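Local coordinates for protein packaging enzyme P4 (Pseudomonas phage phi13, PDB 4BLP) that probably hydrolyses nucleoside triphosphates as a hexameric, RecA-like helicase motor that packages the phage's RNA genome into its procapsid, at residues P63-F68 with V109-Q114; S146-V151 with A237-L242; K161-Q166 with V254-P259; V199-A204 with N244-L249. All coordinates share one frame; numbering follows the deposited sequence.

Contact 1 (P63-F68 with V109-Q114); sequences PSEILF and VVFVPQ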
loop_
_atom_site.group_PDB
_atom_site.type_symbol
_atom_site.label_atom_id
_atom_site.label_comp_id
_atom_site.label_asym_id
_atom_site.label_seq_id
_atom_site.Cartn_x
_atom_site.Cartn_y
_atom_site.Cartn_z
ATOM N N PRO D 63 -33.459 -3.154 -17.324
ATOM C CA PRO D 63 -33.927 -1.747 -17.384
ATOM C C PRO D 63 -34.243 -1.172 -15.996
ATOM O O PRO D 63 -34.158 0.045 -15.811
ATOM C CB PRO D 63 -35.201 -1.836 -18.242
ATOM C CG PRO D 63 -34.980 -3.086 -19.080
ATOM C CD PRO D 63 -34.292 -4.047 -18.158
ATOM N N SER D 64 -34.565 -2.036 -15.012
ATOM C CA SER D 64 -34.868 -1.587 -13.646
ATOM C C SER D 64 -33.612 -1.338 -12.775
ATOM O O SER D 64 -33.735 -0.763 -11.687
ATOM C CB SER D 64 -35.735 -2.623 -12.937
ATOM O OG SER D 64 -35.100 -3.895 -12.936
ATOM N N GLU D 65 -32.428 -1.810 -13.217
ATOM C CA GLU D 65 -31.221 -1.719 -12.372
ATOM C C GLU D 65 -30.347 -0.512 -12.660
ATOM O O GLU D 65 -30.072 -0.214 -13.817
ATOM C CB GLU D 65 -30.346 -2.969 -12.554
ATOM C CG GLU D 65 -30.980 -4.246 -12.006
ATOM C CD GLU D 65 -30.227 -5.536 -12.288
ATOM O OE1 GLU D 65 -29.631 -5.674 -13.385
ATOM O OE2 GLU D 65 -30.282 -6.445 -11.425
ATOM N N ILE D 66 -29.895 0.183 -11.613
ATOM C CA ILE D 66 -28.942 1.284 -11.770
ATOM C C ILE D 66 -27.677 0.876 -11.017
ATOM O O ILE D 66 -27.720 0.745 -9.796
ATOM C CB ILE D 66 -29.446 2.653 -11.281
ATOM C CG1 ILE D 66 -30.771 3.058 -11.975
ATOM C CG2 ILE D 66 -28.344 3.745 -11.511
ATOM C CD1 ILE D 66 -31.482 4.220 -11.234
ATOM N N LEU D 67 -26.569 0.740 -11.730
ATOM C CA LEU D 67 -25.280 0.434 -11.110
ATOM C C LEU D 67 -24.587 1.742 -10.727
ATOM O O LEU D 67 -24.537 2.679 -11.534
ATOM C CB LEU D 67 -24.397 -0.329 -12.125
ATOM C CG LEU D 67 -22.965 -0.672 -11.677
ATOM C CD1 LEU D 67 -22.990 -1.765 -10.553
ATOM C CD2 LEU D 67 -22.140 -1.171 -12.891
ATOM N N PHE D 68 -24.051 1.817 -9.509
ATOM C CA PHE D 68 -23.282 2.977 -9.061
ATOM C C PHE D 68 -22.235 2.489 -8.067
ATOM O O PHE D 68 -22.082 1.276 -7.862
ATOM C CB PHE D 68 -24.202 4.066 -8.467
ATOM C CG PHE D 68 -24.989 3.697 -7.216
ATOM C CD1 PHE D 68 -26.115 2.873 -7.295
ATOM C CD2 PHE D 68 -24.655 4.244 -5.980
ATOM C CE1 PHE D 68 -26.883 2.587 -6.145
ATOM C CE2 PHE D 68 -25.427 3.973 -4.846
ATOM C CZ PHE D 68 -26.512 3.117 -4.926
ATOM N N VAL D 109 -33.801 -4.361 -3.025
ATOM C CA VAL D 109 -33.938 -2.937 -3.341
ATOM C C VAL D 109 -32.559 -2.300 -3.581
ATOM O O VAL D 109 -32.410 -1.549 -4.523
ATOM C CB VAL D 109 -34.720 -2.175 -2.231
ATOM C CG1 VAL D 109 -34.801 -0.659 -2.552
ATOM C CG2 VAL D 109 -36.125 -2.760 -2.049
ATOM N N VAL D 110 -31.596 -2.537 -2.659
ATOM C CA VAL D 110 -30.214 -2.028 -2.810
ATOM C C VAL D 110 -29.335 -3.191 -2.457
ATOM O O VAL D 110 -29.538 -3.810 -1.390
ATOM C CB VAL D 110 -29.882 -0.795 -1.925
ATOM C CG1 VAL D 110 -28.393 -0.402 -2.058
ATOM C CG2 VAL D 110 -30.793 0.394 -2.251
ATOM N N PHE D 111 -28.386 -3.517 -3.318
ATOM C CA PHE D 111 -27.515 -4.649 -3.021
ATOM C C PHE D 111 -26.171 -4.474 -3.668
ATOM O O PHE D 111 -26.029 -3.703 -4.639
ATOM C CB PHE D 111 -28.160 -5.986 -3.507
ATOM C CG PHE D 111 -28.457 -6.044 -5.005
ATOM C CD1 PHE D 111 -29.665 -5.553 -5.515
ATOM C CD2 PHE D 111 -27.516 -6.545 -5.898
ATOM C CE1 PHE D 111 -29.931 -5.578 -6.894
ATOM C CE2 PHE D 111 -27.759 -6.550 -7.278
ATOM C CZ PHE D 111 -28.976 -6.071 -7.771
ATOM N N VAL D 112 -25.188 -5.204 -3.144
ATOM C CA VAL D 112 -23.884 -5.287 -3.811
ATOM C C VAL D 112 -23.989 -6.368 -4.910
ATOM O O VAL D 112 -24.225 -7.553 -4.585
ATOM C CB VAL D 112 -22.747 -5.629 -2.814
ATOM C CG1 VAL D 112 -21.399 -5.776 -3.567
ATOM C CG2 VAL D 112 -22.652 -4.541 -1.742
ATOM N N PRO D 113 -23.804 -6.005 -6.202
ATOM C CA PRO D 113 -23.851 -7.033 -7.274
ATOM C C PRO D 113 -22.618 -7.908 -7.115
ATOM O O PRO D 113 -21.509 -7.395 -6.848
ATOM C CB PRO D 113 -23.848 -6.222 -8.575
ATOM C CG PRO D 113 -23.071 -4.933 -8.202
ATOM C CD PRO D 113 -23.507 -4.660 -6.743
ATOM N N GLN D 114 -22.812 -9.236 -7.254
ATOM C CA GLN D 114 -21.719 -10.153 -6.914
ATOM C C GLN D 114 -20.886 -10.660 -8.092
ATOM O O GLN D 114 -19.955 -11.461 -7.894
ATOM C CB GLN D 114 -22.267 -11.320 -6.083
ATOM C CG GLN D 114 -22.757 -10.847 -4.662
ATOM C CD GLN D 114 -21.700 -10.098 -3.849
ATOM O OE1 GLN D 114 -20.495 -10.348 -3.946
ATOM N NE2 GLN D 114 -22.116 -9.190 -3.004
#

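Contact 2 (S146-V151 with A237-L242); sequences SGLHVV and AALTSL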
loop_
_atom_site.group_PDB
_atom_site.type_symbol
_atom_site.label_atom_id
_atom_site.label_comp_id
_atom_site.label_asym_id
_atom_site.label_seq_id
_atom_site.Cartn_x
_atom_site.Cartn_y
_atom_site.Cartn_z
ATOM N N SER D 146 -34.889 17.102 -5.300
ATOM C CA SER D 146 -34.612 15.737 -4.898
ATOM C C SER D 146 -33.084 15.567 -4.845
ATOM O O SER D 146 -32.352 16.201 -5.616
ATOM C CB SER D 146 -35.214 14.754 -5.894
ATOM O OG SER D 146 -36.625 14.857 -5.917
ATOM N N GLY D 147 -32.639 14.731 -3.930
ATOM C CA GLY D 147 -31.213 14.501 -3.710
ATOM C C GLY D 147 -30.975 14.162 -2.257
ATOM O O GLY D 147 -31.825 13.570 -1.591
ATOM N N LEU D 148 -29.805 14.562 -1.762
ATOM C CA LEU D 148 -29.380 14.338 -0.398
ATOM C C LEU D 148 -29.148 15.667 0.253
ATOM O O LEU D 148 -28.521 16.539 -0.364
ATOM C CB LEU D 148 -28.069 13.509 -0.457
ATOM C CG LEU D 148 -27.335 13.239 0.852
ATOM C CD1 LEU D 148 -28.217 12.380 1.828
ATOM C CD2 LEU D 148 -25.996 12.510 0.576
ATOM N N HIS D 149 -29.640 15.828 1.495
ATOM C CA HIS D 149 -29.387 17.029 2.309
ATOM C C HIS D 149 -28.526 16.575 3.468
ATOM O O HIS D 149 -28.954 15.709 4.221
ATOM C CB HIS D 149 -30.697 17.665 2.832
ATOM C CG HIS D 149 -30.461 18.962 3.543
ATOM N ND1 HIS D 149 -30.770 20.170 2.943
ATOM C CD2 HIS D 149 -29.904 19.204 4.758
ATOM C CE1 HIS D 149 -30.433 21.106 3.824
ATOM N NE2 HIS D 149 -29.895 20.580 4.924
ATOM N N VAL D 150 -27.337 17.118 3.629
ATOM C CA VAL D 150 -26.519 16.657 4.752
ATOM C C VAL D 150 -26.496 17.703 5.856
ATOM O O VAL D 150 -26.473 18.912 5.585
ATOM C CB VAL D 150 -25.081 16.253 4.326
ATOM C CG1 VAL D 150 -25.120 15.081 3.337
ATOM C CG2 VAL D 150 -24.337 17.436 3.732
ATOM N N VAL D 151 -26.468 17.235 7.099
ATOM C CA VAL D 151 -26.392 18.077 8.289
ATOM C C VAL D 151 -25.023 17.824 8.858
ATOM O O VAL D 151 -24.739 16.712 9.272
ATOM C CB VAL D 151 -27.544 17.748 9.285
ATOM C CG1 VAL D 151 -27.415 18.582 10.584
ATOM C CG2 VAL D 151 -28.900 17.976 8.603
ATOM N N ALA D 237 -17.148 12.205 -3.858
ATOM C CA ALA D 237 -17.729 11.496 -5.017
ATOM C C ALA D 237 -18.875 10.594 -4.529
ATOM O O ALA D 237 -19.901 10.471 -5.216
ATOM C CB ALA D 237 -16.642 10.647 -5.696
ATOM N N ALA D 238 -18.705 9.959 -3.359
ATOM C CA ALA D 238 -19.766 9.054 -2.809
ATOM C C ALA D 238 -21.006 9.860 -2.495
ATOM O O ALA D 238 -22.117 9.417 -2.757
ATOM C CB ALA D 238 -19.287 8.333 -1.535
ATOM N N LEU D 239 -20.819 11.038 -1.885
ATOM C CA LEU D 239 -22.004 11.871 -1.561
ATOM C C LEU D 239 -22.717 12.318 -2.848
ATOM O O LEU D 239 -23.945 12.322 -2.892
ATOM C CB LEU D 239 -21.548 13.104 -0.768
ATOM C CG LEU D 239 -21.103 12.801 0.684
ATOM C CD1 LEU D 239 -20.539 14.066 1.331
ATOM C CD2 LEU D 239 -22.289 12.236 1.554
ATOM N N THR D 240 -21.971 12.632 -3.907
ATOM C CA THR D 240 -22.635 13.014 -5.193
ATOM C C THR D 240 -23.343 11.811 -5.779
ATOM O O THR D 240 -24.422 11.957 -6.338
ATOM C CB THR D 240 -21.609 13.612 -6.178
ATOM O OG1 THR D 240 -21.098 14.804 -5.556
ATOM C CG2 THR D 240 -22.238 13.961 -7.541
ATOM N N SER D 241 -22.733 10.630 -5.688
ATOM C CA SER D 241 -23.403 9.402 -6.198
ATOM C C SER D 241 -24.718 9.150 -5.468
ATOM O O SER D 241 -25.754 8.928 -6.123
ATOM C CB SER D 241 -22.476 8.188 -6.064
ATOM O OG SER D 241 -21.360 8.362 -6.922
ATOM N N LEU D 242 -24.693 9.219 -4.118
ATOM C CA LEU D 242 -25.920 9.009 -3.348
ATOM C C LEU D 242 -26.914 10.111 -3.634
ATOM O O LEU D 242 -28.105 9.842 -3.850
ATOM C CB LEU D 242 -25.572 8.975 -1.844
ATOM C CG LEU D 242 -24.723 7.770 -1.448
ATOM C CD1 LEU D 242 -24.276 7.895 0.028
ATOM C CD2 LEU D 242 -25.551 6.432 -1.636
#

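Contact 3 (K161-Q166 with V254-P259); sequences KWLNAQ and VAAINP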
loop_
_atom_site.group_PDB
_atom_site.type_symbol
_atom_site.label_atom_id
_atom_site.label_comp_id
_atom_site.label_asym_id
_atom_site.label_seq_id
_atom_site.Cartn_x
_atom_site.Cartn_y
_atom_site.Cartn_z
ATOM N N LYS D 161 -29.951 16.624 17.944
ATOM C CA LYS D 161 -30.885 17.493 18.649
ATOM C C LYS D 161 -31.561 18.439 17.666
ATOM O O LYS D 161 -32.778 18.636 17.746
ATOM C CB LYS D 161 -30.165 18.283 19.757
ATOM C CG LYS D 161 -31.106 19.042 20.673
ATOM C CD LYS D 161 -30.373 19.736 21.816
ATOM C CE LYS D 161 -31.255 20.746 22.511
ATOM N NZ LYS D 161 -30.470 21.652 23.389
ATOM N N TRP D 162 -30.776 19.059 16.758
ATOM C CA TRP D 162 -31.362 19.966 15.770
ATOM C C TRP D 162 -32.306 19.165 14.838
ATOM O O TRP D 162 -33.398 19.635 14.539
ATOM C CB TRP D 162 -30.275 20.671 14.951
ATOM C CG TRP D 162 -30.867 21.605 13.932
ATOM C CD1 TRP D 162 -31.360 22.857 14.162
ATOM C CD2 TRP D 162 -31.108 21.324 12.538
ATOM N NE1 TRP D 162 -31.873 23.388 12.995
ATOM C CE2 TRP D 162 -31.718 22.474 11.979
ATOM C CE3 TRP D 162 -30.833 20.225 11.695
ATOM C CZ2 TRP D 162 -32.100 22.541 10.625
ATOM C CZ3 TRP D 162 -31.192 20.304 10.350
ATOM C CH2 TRP D 162 -31.814 21.446 9.829
ATOM N N LEU D 163 -31.884 17.973 14.408
ATOM C CA LEU D 163 -32.687 17.121 13.507
ATOM C C LEU D 163 -34.014 16.743 14.139
ATOM O O LEU D 163 -35.048 16.876 13.493
ATOM C CB LEU D 163 -31.913 15.859 13.072
ATOM C CG LEU D 163 -30.919 16.093 11.930
ATOM C CD1 LEU D 163 -29.923 14.936 11.818
ATOM C CD2 LEU D 163 -31.621 16.290 10.601
ATOM N N ASN D 164 -33.995 16.349 15.424
ATOM C CA ASN D 164 -35.206 15.966 16.150
ATOM C C ASN D 164 -36.164 17.134 16.263
ATOM O O ASN D 164 -37.381 16.932 16.227
ATOM C CB ASN D 164 -34.862 15.409 17.530
ATOM C CG ASN D 164 -34.282 14.019 17.467
ATOM O OD1 ASN D 164 -34.577 13.241 16.548
ATOM N ND2 ASN D 164 -33.440 13.679 18.442
ATOM N N ALA D 165 -35.623 18.365 16.334
ATOM C CA ALA D 165 -36.409 19.597 16.410
ATOM C C ALA D 165 -37.058 19.954 15.072
ATOM O O ALA D 165 -37.942 20.801 15.050
ATOM C CB ALA D 165 -35.536 20.756 16.894
ATOM N N GLN D 166 -36.663 19.293 13.966
ATOM C CA GLN D 166 -37.243 19.499 12.649
ATOM C C GLN D 166 -38.452 18.574 12.453
ATOM O O GLN D 166 -39.027 18.524 11.368
ATOM C CB GLN D 166 -36.216 19.285 11.523
ATOM C CG GLN D 166 -34.937 20.113 11.657
ATOM C CD GLN D 166 -35.220 21.560 11.951
ATOM O OE1 GLN D 166 -35.847 22.267 11.163
ATOM N NE2 GLN D 166 -34.818 22.015 13.134
ATOM N N VAL D 254 -32.209 12.948 4.194
ATOM C CA VAL D 254 -31.507 13.883 5.077
ATOM C C VAL D 254 -30.538 13.044 5.890
ATOM O O VAL D 254 -30.950 11.999 6.401
ATOM C CB VAL D 254 -32.460 14.697 5.973
ATOM C CG1 VAL D 254 -31.656 15.649 6.879
ATOM C CG2 VAL D 254 -33.466 15.481 5.107
ATOM N N ALA D 255 -29.261 13.426 5.970
ATOM C CA ALA D 255 -28.335 12.604 6.761
ATOM C C ALA D 255 -27.388 13.450 7.580
ATOM O O ALA D 255 -26.881 14.437 7.057
ATOM C CB ALA D 255 -27.531 11.712 5.829
ATOM N N ALA D 256 -27.114 13.036 8.835
ATOM C CA ALA D 256 -26.098 13.686 9.676
ATOM C C ALA D 256 -24.719 13.170 9.276
ATOM O O ALA D 256 -24.545 11.964 9.042
ATOM C CB ALA D 256 -26.357 13.395 11.160
ATOM N N ILE D 257 -23.728 14.058 9.214
ATOM C CA ILE D 257 -22.380 13.615 8.916
ATOM C C ILE D 257 -21.358 14.486 9.635
ATOM O O ILE D 257 -21.558 15.694 9.772
ATOM C CB ILE D 257 -22.148 13.586 7.366
ATOM C CG1 ILE D 257 -20.895 12.794 6.990
ATOM C CG2 ILE D 257 -22.143 15.006 6.737
ATOM C CD1 ILE D 257 -20.835 12.464 5.455
ATOM N N ASN D 258 -20.286 13.863 10.117
ATOM C CA ASN D 258 -19.164 14.579 10.748
ATOM C C ASN D 258 -17.915 14.159 9.974
ATOM O O ASN D 258 -17.428 13.063 10.225
ATOM C CB ASN D 258 -19.062 14.283 12.244
ATOM C CG ASN D 258 -17.781 14.837 12.853
ATOM O OD1 ASN D 258 -17.036 15.608 12.229
ATOM N ND2 ASN D 258 -17.513 14.487 14.110
ATOM N N PRO D 259 -17.427 14.963 8.998
ATOM C CA PRO D 259 -16.317 14.500 8.158
ATOM C C PRO D 259 -14.960 14.426 8.852
ATOM O O PRO D 259 -14.005 13.894 8.270
ATOM C CB PRO D 259 -16.297 15.516 7.002
ATOM C CG PRO D 259 -16.825 16.777 7.627
ATOM C CD PRO D 259 -17.922 16.291 8.544
#

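Contact 4 (V199-A204 with N244-L249); sequences VALLLA and NICAEL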
loop_
_atom_site.group_PDB
_atom_site.type_symbol
_atom_site.label_atom_id
_atom_site.label_comp_id
_atom_site.label_asym_id
_atom_site.label_seq_id
_atom_site.Cartn_x
_atom_site.Cartn_y
_atom_site.Cartn_z
ATOM N N VAL D 199 -33.732 0.987 3.135
ATOM C CA VAL D 199 -34.755 1.429 4.102
ATOM C C VAL D 199 -35.036 2.930 3.885
ATOM O O VAL D 199 -36.203 3.339 3.873
ATOM C CB VAL D 199 -34.319 1.107 5.561
ATOM C CG1 VAL D 199 -35.215 1.789 6.591
ATOM C CG2 VAL D 199 -34.355 -0.405 5.772
ATOM N N ALA D 200 -33.978 3.728 3.714
ATOM C CA ALA D 200 -34.135 5.174 3.454
ATOM C C ALA D 200 -34.941 5.430 2.189
ATOM O O ALA D 200 -35.876 6.255 2.206
ATOM C CB ALA D 200 -32.756 5.841 3.343
ATOM N N LEU D 201 -34.571 4.768 1.082
ATOM C CA LEU D 201 -35.286 4.970 -0.198
ATOM C C LEU D 201 -36.737 4.509 -0.096
ATOM O O LEU D 201 -37.622 5.155 -0.657
ATOM C CB LEU D 201 -34.577 4.225 -1.339
ATOM C CG LEU D 201 -33.167 4.803 -1.650
ATOM C CD1 LEU D 201 -32.477 3.958 -2.738
ATOM C CD2 LEU D 201 -33.307 6.301 -2.125
ATOM N N LEU D 202 -36.990 3.387 0.602
ATOM C CA LEU D 202 -38.378 2.910 0.765
ATOM C C LEU D 202 -39.230 3.913 1.546
ATOM O O LEU D 202 -40.344 4.260 1.111
ATOM C CB LEU D 202 -38.388 1.533 1.454
ATOM C CG LEU D 202 -38.007 0.367 0.531
ATOM C CD1 LEU D 202 -37.549 -0.876 1.394
ATOM C CD2 LEU D 202 -39.187 -0.007 -0.345
ATOM N N LEU D 203 -38.724 4.392 2.672
ATOM C CA LEU D 203 -39.435 5.367 3.494
ATOM C C LEU D 203 -39.662 6.679 2.738
ATOM O O LEU D 203 -40.759 7.192 2.750
ATOM C CB LEU D 203 -38.640 5.643 4.768
ATOM C CG LEU D 203 -38.710 4.514 5.806
ATOM C CD1 LEU D 203 -37.605 4.682 6.794
ATOM C CD2 LEU D 203 -40.124 4.457 6.511
ATOM N N ALA D 204 -38.639 7.199 2.050
ATOM C CA ALA D 204 -38.794 8.461 1.307
ATOM C C ALA D 204 -39.789 8.293 0.149
ATOM O O ALA D 204 -40.629 9.180 -0.093
ATOM C CB ALA D 204 -37.428 8.924 0.798
ATOM N N ASN D 244 -27.343 11.780 -6.427
ATOM C CA ASN D 244 -27.914 11.660 -7.753
ATOM C C ASN D 244 -28.806 10.421 -7.858
ATOM O O ASN D 244 -29.719 10.420 -8.679
ATOM C CB ASN D 244 -26.818 11.702 -8.808
ATOM C CG ASN D 244 -26.237 13.110 -8.969
ATOM O OD1 ASN D 244 -26.688 14.070 -8.312
ATOM N ND2 ASN D 244 -25.237 13.275 -9.843
ATOM N N ILE D 245 -28.564 9.392 -7.064
ATOM C CA ILE D 245 -29.497 8.234 -7.048
ATOM C C ILE D 245 -30.823 8.743 -6.457
ATOM O O ILE D 245 -31.899 8.472 -6.998
ATOM C CB ILE D 245 -28.919 7.043 -6.206
ATOM C CG1 ILE D 245 -27.790 6.348 -6.987
ATOM C CG2 ILE D 245 -30.045 6.072 -5.724
ATOM C CD1 ILE D 245 -28.280 5.580 -8.303
ATOM N N CYS D 246 -30.752 9.509 -5.357
ATOM C CA CYS D 246 -31.991 10.081 -4.771
ATOM C C CYS D 246 -32.718 10.984 -5.797
ATOM O O CYS D 246 -33.950 10.914 -5.928
ATOM C CB CYS D 246 -31.674 10.878 -3.513
ATOM S SG CYS D 246 -31.089 9.885 -2.128
ATOM N N ALA D 247 -31.957 11.833 -6.513
ATOM C CA ALA D 247 -32.543 12.734 -7.508
ATOM C C ALA D 247 -33.235 11.912 -8.603
ATOM O O ALA D 247 -34.347 12.250 -9.004
ATOM C CB ALA D 247 -31.472 13.650 -8.106
ATOM N N GLU D 248 -32.570 10.845 -9.105
ATOM C CA GLU D 248 -33.157 9.989 -10.154
ATOM C C GLU D 248 -34.496 9.368 -9.679
ATOM O O GLU D 248 -35.433 9.212 -10.468
ATOM C CB GLU D 248 -32.142 8.886 -10.527
ATOM C CG GLU D 248 -32.691 7.843 -11.499
ATOM C CD GLU D 248 -33.103 8.363 -12.862
ATOM O OE1 GLU D 248 -32.655 9.461 -13.262
ATOM O OE2 GLU D 248 -33.861 7.651 -13.549
ATOM N N LEU D 249 -34.565 9.018 -8.383
ATOM C CA LEU D 249 -35.747 8.356 -7.801
ATOM C C LEU D 249 -36.788 9.373 -7.273
ATOM O O LEU D 249 -37.835 8.959 -6.766
ATOM C CB LEU D 249 -35.275 7.404 -6.678
ATOM C CG LEU D 249 -34.276 6.300 -7.149
ATOM C CD1 LEU D 249 -33.722 5.533 -5.975
ATOM C CD2 LEU D 249 -34.956 5.346 -8.172
#

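Contact 1 (P63-F68 with V109-Q114)
Phe111, Pro113, Glu65 and Leu67 share this small interface almost equally, as two separate pairs. In the first, Glu65 OE2 lies 3.9 Å from Phe111 CZ, at the far edge of the ring and in its plane. The oxygen therefore faces the rim C-H rather than the pi cloud, a placement that is probably favourable, since the ring edge carries a slight positive charge. The two side chains run at roughly a right angle, and the carboxylate plane is turned 50° from the ring. Phe111 has its CB pointing away from 63-68, but CG sits between the backbone N and the carbonyl carbon (chi1 59°), which swings the ring back so that CZ reaches the glutamate. The carboxylate is held by backbone nitrogens outside the two segments: OE1 is hydrogen-bonded to Leu62 N and Leu54 N, OE2 to Arg55 N. These three bonds fix the rotation of the group.

The second pair is purely apolar. Leu67 CD1 meets Pro113 CG at 3.9 Å, again with the side chains crossing at about a right angle; Pro113 has its CB directed toward 63-68, whereas Leu67 bridges the gap with a methyl at the end of its chain.

Nearest CA atoms lie 8.5 Å apart for Leu67 and Pro113, and 9.5 Å for Glu65 and Val109, about twice the spacing of adjacent strands. Strand 73-78 fills that interval: backbone hydrogen bonds link Ile66 to Val77, Phe68 to Leu75 and Phe111 to Val76. The side chains thus meet over one face of a three-stranded antiparallel sheet, joining edge strand 65-70 to strand 110-111 and the loop that follows it, across the central strand.

Contact 2 (S146-V151 with A237-L242)
Leu148 CD2 and Leu239 CD2 meet at 3.8 Å, methyl against methyl, in the closest approach between strand 147-151 and helix 237-242. The same leucine methyl also lies 4.3 Å from Leu242 CB, so it settles between two residues three apart on the helix. Farther along the strand, Val150 CG1 comes within 4.4 Å of Leu239 CD2. Leu148 and Val150, two apart and both directed at the helix, thus share Leu239. Leu148 loses the most surface here.

Torsions explain how the methyls arrive. Leu148 carries CG anti to its backbone N (chi1 175°), extending the branch from the sheet to the helix. In Leu239, CG stands beside the backbone N and anti to the carbonyl carbon (chi1 -72°), which turns CD2 inward although its CB does not point directly at the strand.

The second shell fixes the backbone around this core. Leu148 N is hydrogen-bonded to Asn243 OD1, a polar tie from the helix one residue past Leu242. Gly147, just before Leu148, has a backbone shape in which a beta carbon would collide with the carbonyl oxygen of Ser146. Val277, in a loop, touches Leu148, Val150 and Leu239 together and closes a side of the cluster.

The axes of the two short segments approach to 8.1 Å, and their directions differ by 130°. Strand 147-152 lies between parallel strands 252-257 and 279-284, and helix 233-248 covers the face carrying Leu148 and Val150. Leu242 also packs on Phe68 and Val70 of strand 65-70, while the opposite strand face, at Val151, receives Trp162 and Leu163 of helix 159-164.

Contact 3 (K161-Q166 with V254-P259)
Leu163 packs on Val254 and Ala256 where the helix after the probable P-loop (Walker A) covers a central strand of the RecA-like sheet. All the cross-contact falls to this one leucine. Its CB points toward the strand but is still 6.2 Å from Val254 CG1. At CG, beside the backbone N and anti to the carbonyl carbon (chi1 -81°), the gap to the same methyl has shrunk to 5.1 Å. The chain then forks: CD2 meets Val254 CG1 at 3.8 Å, and CD1 meets Ala256 CB at 3.9 Å. Each methyl thus takes one of two strand residues that face the helix, and the leucine and valine side chains lie alongside each other, running antiparallel.

Val151 of the adjoining strand and Val211 of strand 210-213 also touch Leu163, so the leucine bears on three parallel strands. The side chain of Ala256 additionally borders the putative P-loop.

Gln166 folds back on Trp162, and its OE1 bonds to Gln140 NE2. Its NE2 donates to Trp162 O at 3.1 Å, with an N-H...O angle of 160°; the nitrogen lies over one face of the indole, 3.2 Å above the plane and offset toward the rim.

Contact 4 (V199-A204 with N244-L249)
Leu201 of helix 193-205 reaches into the side of helix 233-248, where both helices lie on one face of the RecA-like sheet. It provides all of the contact from its own segment, and three residues of the other receive it.

Carbon-to-carbon packing dominates. Leu201 CD1 is 3.8 Å from Leu249 CD1, and Leu201 CD2 is 3.9 Å from that same atom, so the Leu249 methyl fits into the fork of Leu201. The two side chains cross at about a right angle. Both leucines hold CG beside the backbone N (chi1 -66° and -59°), which directs each branched end across the gap. Ile245 contributes less: its CG2 lies 4.4 Å from Leu201 CD1, and its remaining branch leads away, toward Ile66 and Phe68 of strand 65-70.

Polar bonds serve each helix separately. Leu201 O accepts a hydrogen bond from Thr205 OG1, and Glu248 N bonds to Asn244 O. Asn244 itself turns outward: Glu176 and Gly178 of a neighbouring subunit bond to its amide.

Surrounding side chains close the apolar cluster. Leu82 of helix 79-91 touches both Leu201 and Leu249, while Leu253 of strand 252-257 underlies Cys246.

A sulfur contact completes the set: Cys246 SG sits 4.2 Å from Leu201 CD2, a methyl that also meets Leu249.

How the contacts relate
Contact 1 closes before the others open, whereas contacts 2 and 3 interleave along the chain and contact 4 is nested within the loop of contact 3. Contacts 2 and 4 share helix 233-248, their centres 10 Å apart. Contacts 2 and 3 use neighbouring strands of the eight-stranded sheet, 147-152 and 252-257, and clothe opposite faces; their centres are 14 Å apart. Contact 1 belongs to the separate three-stranded sheet, its centre about 28 Å from that of contact 3, yet it touches contact 4, where Val110 packs on Leu201. Helix 233-248 is therefore sandwiched between the small N-terminal sheet and the RecA-like core, and strand 252-257, which follows it in the chain, passes beside the probable P-loop.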